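Local coordinates for protein, Family 18 Chitinase (Crocus vernus, PDB 3SIM), which probably hydrolyses the glycosidic bonds of chitin, as a family 18 glycosyl hydrolase of plant origin built on a TIM barrel, at residues 100-105 with 142-147; 109-114 with 146-151; 132-137 with 169-174. All blocks are in the same frame, centred on the assembly; numbering follows the deposited sequence.

Contact 1: 100-105 with 142-147; sequences DSWVSN and GRLITT
D100 and R143 form the polar half of this helix-helix contact, an ion pair at its outer, more solvent-exposed margin. The guanidinium comes end-on and places both terminal nitrogens on one carboxylate oxygen: R143 NH2 lies 2.8 Å from D100 OD1, nearly in line with the C-O bond and with an N-H...O angle of 154°, and R143 NH1 lies 3.1 Å from that same D100 OD1, reaching it on the anti side but well out of the carboxylate plane. The second bond is the more bent of the two. D100 OD1 lies in the guanidinium plane, whereas the carboxylate is turned steeply out of it, the two planes standing 71° apart, so the grip is forked on a single atom and not the side-by-side pairing of two oxygens with two nitrogens. A bend at chi3 in the otherwise extended arginine brings its head round to the aspartate. D100 sits in the first turn of helix 99-116, where its charge would probably also be favoured by the helix dipole.

In the TIM barrel, helices 99-116 and 134-150 are neighbours on the outside, successive helices of the beta/alpha barrel with strand 121-125 between them in the chain. Their short segments run in roughly the same direction, the axes 9.6 Å apart and crossing at -35°, and V103 and L144 bring their CA atoms to 6.0 Å.

Apolar contacts fill the inner half. V103 points at the opposite helix, and its CG2 meets R143 CB at 4.0 Å, the two side chains perpendicular to one another. Deeper in, W102 brings ring atom CZ3 obliquely to L144 CG at 4.4 Å. The indole also touches C140 and I141, and the NE1 of this buried ring bonds D38 OD2.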
# COMPACT_ATOMS: atom_id res chain seq x y z
N ASP A 100 10.38 -2.74 -22.03
CA ASP A 100 10.14 -1.50 -22.71
C ASP A 100 8.66 -1.35 -22.97
O ASP A 100 8.14 -0.33 -22.74
CB ASP A 100 10.89 -1.40 -24.05
CG ASP A 100 12.39 -0.99 -23.93
OD1 ASP A 100 12.87 -0.48 -22.94
OD2 ASP A 100 13.10 -1.18 -24.89
N SER A 101 8.02 -2.40 -23.46
CA SER A 101 6.60 -2.36 -23.76
C SER A 101 5.68 -2.22 -22.54
O SER A 101 4.78 -1.49 -22.58
CB SER A 101 6.15 -3.47 -24.71
OG SER A 101 6.11 -4.68 -24.09
N TRP A 102 5.98 -2.92 -21.46
CA TRP A 102 5.25 -2.81 -20.20
C TRP A 102 5.34 -1.40 -19.61
O TRP A 102 4.37 -0.81 -19.39
CB TRP A 102 5.72 -3.84 -19.17
CG TRP A 102 4.82 -3.98 -18.03
CD1 TRP A 102 3.84 -4.88 -17.88
CD2 TRP A 102 4.81 -3.19 -16.84
NE1 TRP A 102 3.24 -4.73 -16.70
CE2 TRP A 102 3.79 -3.68 -16.05
CE3 TRP A 102 5.56 -2.11 -16.38
CZ2 TRP A 102 3.48 -3.12 -14.85
CZ3 TRP A 102 5.23 -1.56 -15.16
CH2 TRP A 102 4.21 -2.08 -14.42
N VAL A 103 6.54 -0.85 -19.52
CA VAL A 103 6.78 0.47 -19.00
C VAL A 103 6.03 1.56 -19.83
O VAL A 103 5.36 2.35 -19.29
CB VAL A 103 8.28 0.79 -18.94
CG1 VAL A 103 8.49 2.22 -18.66
CG2 VAL A 103 8.96 -0.06 -17.92
N SER A 104 6.09 1.47 -21.15
CA SER A 104 5.38 2.44 -21.98
C SER A 104 3.87 2.42 -21.72
O SER A 104 3.28 3.44 -21.52
CB SER A 104 5.67 2.17 -23.44
OG SER A 104 4.84 2.93 -24.23
N ASN A 105 3.29 1.22 -21.66
CA ASN A 105 1.88 1.07 -21.34
C ASN A 105 1.49 1.58 -19.93
O ASN A 105 0.51 2.22 -19.78
CB ASN A 105 1.37 -0.35 -21.55
CG ASN A 105 1.38 -0.81 -23.03
OD1 ASN A 105 1.21 -0.05 -23.91
ND2 ASN A 105 1.55 -2.07 -23.23
N GLY A 142 10.95 0.01 -11.29
CA GLY A 142 11.93 1.06 -11.10
C GLY A 142 11.83 2.13 -12.19
O GLY A 142 11.71 3.24 -11.86
N ARG A 143 11.75 1.74 -13.46
CA ARG A 143 11.56 2.69 -14.54
C ARG A 143 10.23 3.46 -14.42
O ARG A 143 10.22 4.61 -14.55
CB ARG A 143 11.74 2.06 -15.92
CG ARG A 143 13.18 1.82 -16.32
CD ARG A 143 13.36 1.02 -17.61
NE ARG A 143 12.76 1.62 -18.77
CZ ARG A 143 12.79 1.11 -19.98
NH1 ARG A 143 12.19 1.74 -20.95
NH2 ARG A 143 13.37 -0.03 -20.21
N LEU A 144 9.15 2.79 -14.06
CA LEU A 144 7.87 3.44 -13.86
C LEU A 144 7.90 4.52 -12.77
O LEU A 144 7.53 5.59 -13.07
CB LEU A 144 6.86 2.42 -13.38
CG LEU A 144 5.36 2.51 -13.60
CD1 LEU A 144 4.50 1.84 -12.53
CD2 LEU A 144 4.80 3.82 -14.08
N ILE A 145 8.37 4.23 -11.59
CA ILE A 145 8.42 5.22 -10.55
C ILE A 145 9.33 6.41 -10.92
O ILE A 145 8.93 7.48 -10.80
CB ILE A 145 8.86 4.60 -9.23
CG1 ILE A 145 7.85 3.54 -8.80
CG2 ILE A 145 9.12 5.66 -8.17
CD1 ILE A 145 8.33 2.65 -7.78
N THR A 146 10.50 6.11 -11.44
CA THR A 146 11.51 7.08 -11.81
C THR A 146 10.92 8.04 -12.85
O THR A 146 10.96 9.21 -12.64
CB THR A 146 12.84 6.42 -12.32
OG1 THR A 146 13.49 5.67 -11.30
CG2 THR A 146 13.76 7.46 -12.80
N THR A 147 10.26 7.50 -13.86
CA THR A 147 9.62 8.30 -14.90
C THR A 147 8.49 9.20 -14.42
O THR A 147 8.43 10.33 -14.75
CB THR A 147 9.04 7.44 -16.08
OG1 THR A 147 10.08 6.75 -16.71
CG2 THR A 147 8.35 8.29 -17.11

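Contact 2: 109-114 with 146-151; sequences SLTRII and TTLKKN
T111 and I114 of helix 99-116 both meet one side chain, L148 near the C-terminal end of helix 134-150, and this pair of touches forms the direct contact between the two segments. Along 109-114, L110 points toward the other helix and belongs to the same buried apolar layer, although it stops short of close contact with L148 and packs on F52.

T111 comes next, and its CA and that of L148 are the nearest across the segments, 7.5 Å apart. The hydroxyl oxygen T111 OG1 lies 3.4 Å from L148 CD2, and the two side chains pass with opposite headings. Because OG1 stands beside the backbone N (chi1 -72°), it can donate to V107 O one turn earlier in its own helix. T111 OG1 also accepts a hydrogen bond from a water, whose oxygen is 2.9 Å away. That water accepts in turn from N151 ND2 at 3.0 Å, bridging the two segments at the exposed side.

One turn further on, I114 extends its CD1 to L148 CD1, 4.2 Å away, while its side chain also touches V153 and I154 of the loop that leads from helix 134-150 to strand 156-159. L148 thus divides its two methyls, CD2 to the threonine and CD1 to the isoleucine.

Where helix 134-150 nears its C-terminal end, then, this barrel helix pair is lightly packed, with 131 Å² buried: a leucine supplies the hydrophobic contact, and the polar link passes through water, so the chemistry implies cohesion with little directional constraint between the two backbones.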
# COMPACT_ATOMS: atom_id res chain seq x y z
N SER A 109 -1.11 4.77 -19.15
CA SER A 109 -2.31 4.42 -18.42
C SER A 109 -2.42 4.97 -16.99
O SER A 109 -3.40 5.41 -16.59
CB SER A 109 -2.54 2.89 -18.48
OG SER A 109 -1.55 2.18 -17.89
N LEU A 110 -1.35 4.87 -16.22
CA LEU A 110 -1.23 5.42 -14.86
C LEU A 110 -1.19 6.93 -14.79
O LEU A 110 -1.78 7.48 -13.96
CB LEU A 110 -0.13 4.74 -14.07
CG LEU A 110 -0.37 3.26 -13.72
CD1 LEU A 110 0.83 2.66 -13.12
CD2 LEU A 110 -1.57 3.03 -12.86
N THR A 111 -0.50 7.56 -15.73
CA THR A 111 -0.47 9.00 -15.83
C THR A 111 -1.88 9.54 -16.02
O THR A 111 -2.29 10.36 -15.30
CB THR A 111 0.46 9.57 -16.94
OG1 THR A 111 1.81 9.41 -16.61
CG2 THR A 111 0.19 11.07 -17.11
N ARG A 112 -2.64 8.94 -16.91
CA ARG A 112 -4.05 9.26 -17.07
C ARG A 112 -4.89 9.05 -15.79
O ARG A 112 -5.60 9.90 -15.41
CB ARG A 112 -4.71 8.46 -18.22
CG ARG A 112 -6.19 8.74 -18.40
CD ARG A 112 -6.96 7.83 -19.35
NE ARG A 112 -8.36 8.12 -19.29
CZ ARG A 112 -9.18 7.57 -18.45
NH1 ARG A 112 -8.73 6.66 -17.63
NH2 ARG A 112 -10.42 7.92 -18.40
N ILE A 113 -4.76 7.92 -15.14
CA ILE A 113 -5.49 7.66 -13.92
C ILE A 113 -5.11 8.65 -12.78
O ILE A 113 -5.95 9.18 -12.14
CB ILE A 113 -5.37 6.16 -13.44
CG1 ILE A 113 -6.17 5.19 -14.33
CG2 ILE A 113 -5.83 5.94 -12.02
CD1 ILE A 113 -5.75 3.82 -14.30
N ILE A 114 -3.83 8.86 -12.60
CA ILE A 114 -3.32 9.70 -11.56
C ILE A 114 -3.79 11.15 -11.73
O ILE A 114 -4.29 11.68 -10.82
CB ILE A 114 -1.77 9.63 -11.46
CG1 ILE A 114 -1.32 8.28 -10.91
CG2 ILE A 114 -1.24 10.78 -10.67
CD1 ILE A 114 0.08 7.98 -11.09
N THR A 146 10.50 6.11 -11.44
CA THR A 146 11.51 7.08 -11.81
C THR A 146 10.92 8.04 -12.85
O THR A 146 10.96 9.21 -12.64
CB THR A 146 12.84 6.42 -12.32
OG1 THR A 146 13.49 5.67 -11.30
CG2 THR A 146 13.76 7.46 -12.80
N THR A 147 10.26 7.50 -13.86
CA THR A 147 9.62 8.30 -14.90
C THR A 147 8.49 9.20 -14.42
O THR A 147 8.43 10.33 -14.75
CB THR A 147 9.04 7.44 -16.08
OG1 THR A 147 10.08 6.75 -16.71
CG2 THR A 147 8.35 8.29 -17.11
N LEU A 148 7.59 8.65 -13.63
CA LEU A 148 6.46 9.34 -13.11
C LEU A 148 6.93 10.53 -12.21
O LEU A 148 6.44 11.58 -12.38
CB LEU A 148 5.53 8.38 -12.38
CG LEU A 148 4.68 7.39 -13.21
CD1 LEU A 148 3.90 6.55 -12.28
CD2 LEU A 148 3.82 8.07 -14.17
N LYS A 149 7.93 10.29 -11.37
CA LYS A 149 8.54 11.33 -10.55
C LYS A 149 9.22 12.44 -11.39
O LYS A 149 9.01 13.58 -11.14
CB LYS A 149 9.49 10.72 -9.50
CG LYS A 149 8.86 10.02 -8.30
CD LYS A 149 9.86 9.72 -7.20
CE LYS A 149 9.23 9.11 -5.92
NZ LYS A 149 10.07 8.94 -4.81
N LYS A 150 9.97 12.05 -12.38
CA LYS A 150 10.63 12.98 -13.30
C LYS A 150 9.66 13.88 -14.10
O LYS A 150 9.88 15.01 -14.14
CB LYS A 150 11.64 12.26 -14.17
CG LYS A 150 12.31 13.00 -15.27
CD LYS A 150 13.15 12.04 -16.10
CE LYS A 150 12.37 11.39 -17.17
NZ LYS A 150 12.61 9.97 -17.48
N ASN A 151 8.55 13.34 -14.58
CA ASN A 151 7.50 14.02 -15.34
C ASN A 151 6.61 14.93 -14.47
O ASN A 151 5.78 15.63 -14.94
CB ASN A 151 6.63 13.04 -16.11
CG ASN A 151 7.36 12.29 -17.15
OD1 ASN A 151 8.43 12.60 -17.50
ND2 ASN A 151 6.75 11.28 -17.63
O HOH W 1 3.73 11.08 -17.90

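Contact 3: 132-137 with 169-174; sequences TDKNTF and YLALFN
K134 and A171 bring their CA atoms to 6.3 Å, and F137 and L172 theirs to 7.3 Å, where the first turn of helix 134-150 approaches helix 166-175. At the closer point the small alanine admits the neighbouring backbone: A171 CB lies 4.0 Å from K134 O and also touches the lysine CB, while the lysine chain leads off to a salt bridge with E167 of helix 166-175 itself. F137 has CG anti to its own N (chi1 -179°), which sends the ring across to the partner helix. There it forms a T-shaped pair with Y169, planes at 81°: F137 CZ comes 3.8 Å from Y169 CZ, and CE2 lies over the tyrosine face toward its rim. F137 CE2 also rests 4.2 Å from L172 CD2. A leucine at Y169 would remove the flat face that receives the F137 edge and would probably leave Y126 O without its phenolic donor. D133 caps the start of helix 134-150, its OD1 accepting from T136 N. F129 and F94, in loops around F137, are further edge-to-face partners of its ring. On the strand side, Y169 and L172 both touch I159 of strand 156-159, joining helix 166-175 to the barrel wall.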
# COMPACT_ATOMS: atom_id res chain seq x y z
N THR A 132 7.29 -14.49 -14.13
CA THR A 132 8.27 -13.45 -14.22
C THR A 132 9.57 -13.80 -13.49
O THR A 132 9.72 -14.86 -13.00
CB THR A 132 7.74 -12.07 -13.72
OG1 THR A 132 8.48 -11.04 -14.33
CG2 THR A 132 7.78 -11.95 -12.19
N ASP A 133 10.50 -12.87 -13.46
CA ASP A 133 11.74 -12.97 -12.73
C ASP A 133 12.01 -11.66 -12.04
O ASP A 133 11.49 -10.66 -12.44
CB ASP A 133 12.90 -13.39 -13.62
CG ASP A 133 13.28 -12.34 -14.63
OD1 ASP A 133 13.97 -11.44 -14.28
OD2 ASP A 133 12.86 -12.43 -15.76
N LYS A 134 12.86 -11.69 -11.01
CA LYS A 134 13.13 -10.56 -10.11
C LYS A 134 13.71 -9.33 -10.82
O LYS A 134 13.38 -8.24 -10.47
CB LYS A 134 13.98 -10.94 -8.90
CG LYS A 134 15.37 -11.49 -9.17
CD LYS A 134 16.00 -12.20 -8.01
CE LYS A 134 17.33 -12.85 -8.37
NZ LYS A 134 17.92 -13.57 -7.29
N ASN A 135 14.61 -9.55 -11.75
CA ASN A 135 15.19 -8.44 -12.49
C ASN A 135 14.20 -7.68 -13.39
O ASN A 135 14.23 -6.49 -13.45
CB ASN A 135 16.48 -8.86 -13.18
CG ASN A 135 17.58 -9.21 -12.19
OD1 ASN A 135 17.71 -8.61 -11.18
ND2 ASN A 135 18.33 -10.17 -12.50
N THR A 136 13.35 -8.43 -14.07
CA THR A 136 12.32 -7.92 -14.96
C THR A 136 11.31 -7.06 -14.21
O THR A 136 11.02 -5.98 -14.63
CB THR A 136 11.60 -9.08 -15.78
OG1 THR A 136 12.50 -9.71 -16.69
CG2 THR A 136 10.40 -8.57 -16.50
N PHE A 137 10.86 -7.55 -13.07
CA PHE A 137 10.05 -6.82 -12.09
C PHE A 137 10.75 -5.57 -11.54
O PHE A 137 10.21 -4.55 -11.54
CB PHE A 137 9.69 -7.74 -10.88
CG PHE A 137 8.82 -7.09 -9.81
CD1 PHE A 137 7.50 -6.72 -10.07
CD2 PHE A 137 9.30 -6.84 -8.56
CE1 PHE A 137 6.74 -6.12 -9.04
CE2 PHE A 137 8.54 -6.26 -7.62
CZ PHE A 137 7.29 -5.94 -7.83
N TYR A 169 11.03 -7.84 -4.10
CA TYR A 169 11.13 -6.52 -3.50
C TYR A 169 12.54 -6.01 -3.16
O TYR A 169 12.82 -4.87 -3.29
CB TYR A 169 10.08 -6.31 -2.40
CG TYR A 169 8.68 -6.25 -2.97
CD1 TYR A 169 8.22 -5.08 -3.52
CD2 TYR A 169 7.85 -7.37 -3.06
CE1 TYR A 169 7.03 -4.99 -4.10
CE2 TYR A 169 6.60 -7.28 -3.63
CZ TYR A 169 6.20 -6.08 -4.17
OH TYR A 169 5.03 -5.91 -4.74
N LEU A 170 13.40 -6.88 -2.68
CA LEU A 170 14.80 -6.55 -2.43
C LEU A 170 15.57 -6.20 -3.71
O LEU A 170 16.32 -5.31 -3.73
CB LEU A 170 15.53 -7.61 -1.59
CG LEU A 170 15.22 -7.69 -0.08
CD1 LEU A 170 15.73 -8.94 0.50
CD2 LEU A 170 15.70 -6.46 0.64
N ALA A 171 15.31 -6.92 -4.76
CA ALA A 171 15.86 -6.58 -6.06
C ALA A 171 15.41 -5.17 -6.47
O ALA A 171 16.20 -4.41 -6.83
CB ALA A 171 15.46 -7.54 -7.07
N LEU A 172 14.14 -4.86 -6.33
CA LEU A 172 13.62 -3.55 -6.67
C LEU A 172 14.24 -2.44 -5.80
O LEU A 172 14.65 -1.44 -6.29
CB LEU A 172 12.10 -3.50 -6.54
CG LEU A 172 11.32 -2.19 -6.73
CD1 LEU A 172 11.71 -1.50 -7.98
CD2 LEU A 172 9.82 -2.35 -6.68
N PHE A 173 14.31 -2.71 -4.51
CA PHE A 173 14.88 -1.78 -3.51
C PHE A 173 16.39 -1.51 -3.69
O PHE A 173 16.74 -0.40 -3.78
CB PHE A 173 14.53 -2.17 -2.06
CG PHE A 173 15.10 -1.23 -1.00
CD1 PHE A 173 16.25 -1.53 -0.35
CD2 PHE A 173 14.46 -0.06 -0.67
CE1 PHE A 173 16.74 -0.69 0.60
CE2 PHE A 173 14.95 0.76 0.29
CZ PHE A 173 16.09 0.44 0.92
N ASN A 174 17.21 -2.54 -3.79
CA ASN A 174 18.61 -2.42 -4.06
C ASN A 174 18.94 -1.75 -5.41
O ASN A 174 19.82 -0.98 -5.48
CB ASN A 174 19.34 -3.74 -3.91
CG ASN A 174 19.30 -4.30 -2.49
OD1 ASN A 174 19.18 -5.46 -2.33
ND2 ASN A 174 19.42 -3.48 -1.53

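Overall arrangement
Helix 134-150 is common to all three contacts. Contacts 1 and 2 join it to helix 99-116, which precedes it in the chain, with centres 9 Å apart, T146 and T147 shared, and L144 touching L110 between them. Contact 3 joins its first turn to the following helix, 166-175; its centre lies 14 Å from contact 1 and 20 Å from contact 2, and its segments alternate along the chain with theirs. Contacts 1 and 3 meet where L172 packs on G142; contacts 2 and 3 do not touch. Three successive helices are thereby packed side by side outside strands 121-125 and 156-159, an example of how the outer helical layer of a TIM barrel is built from contacts between successive helices.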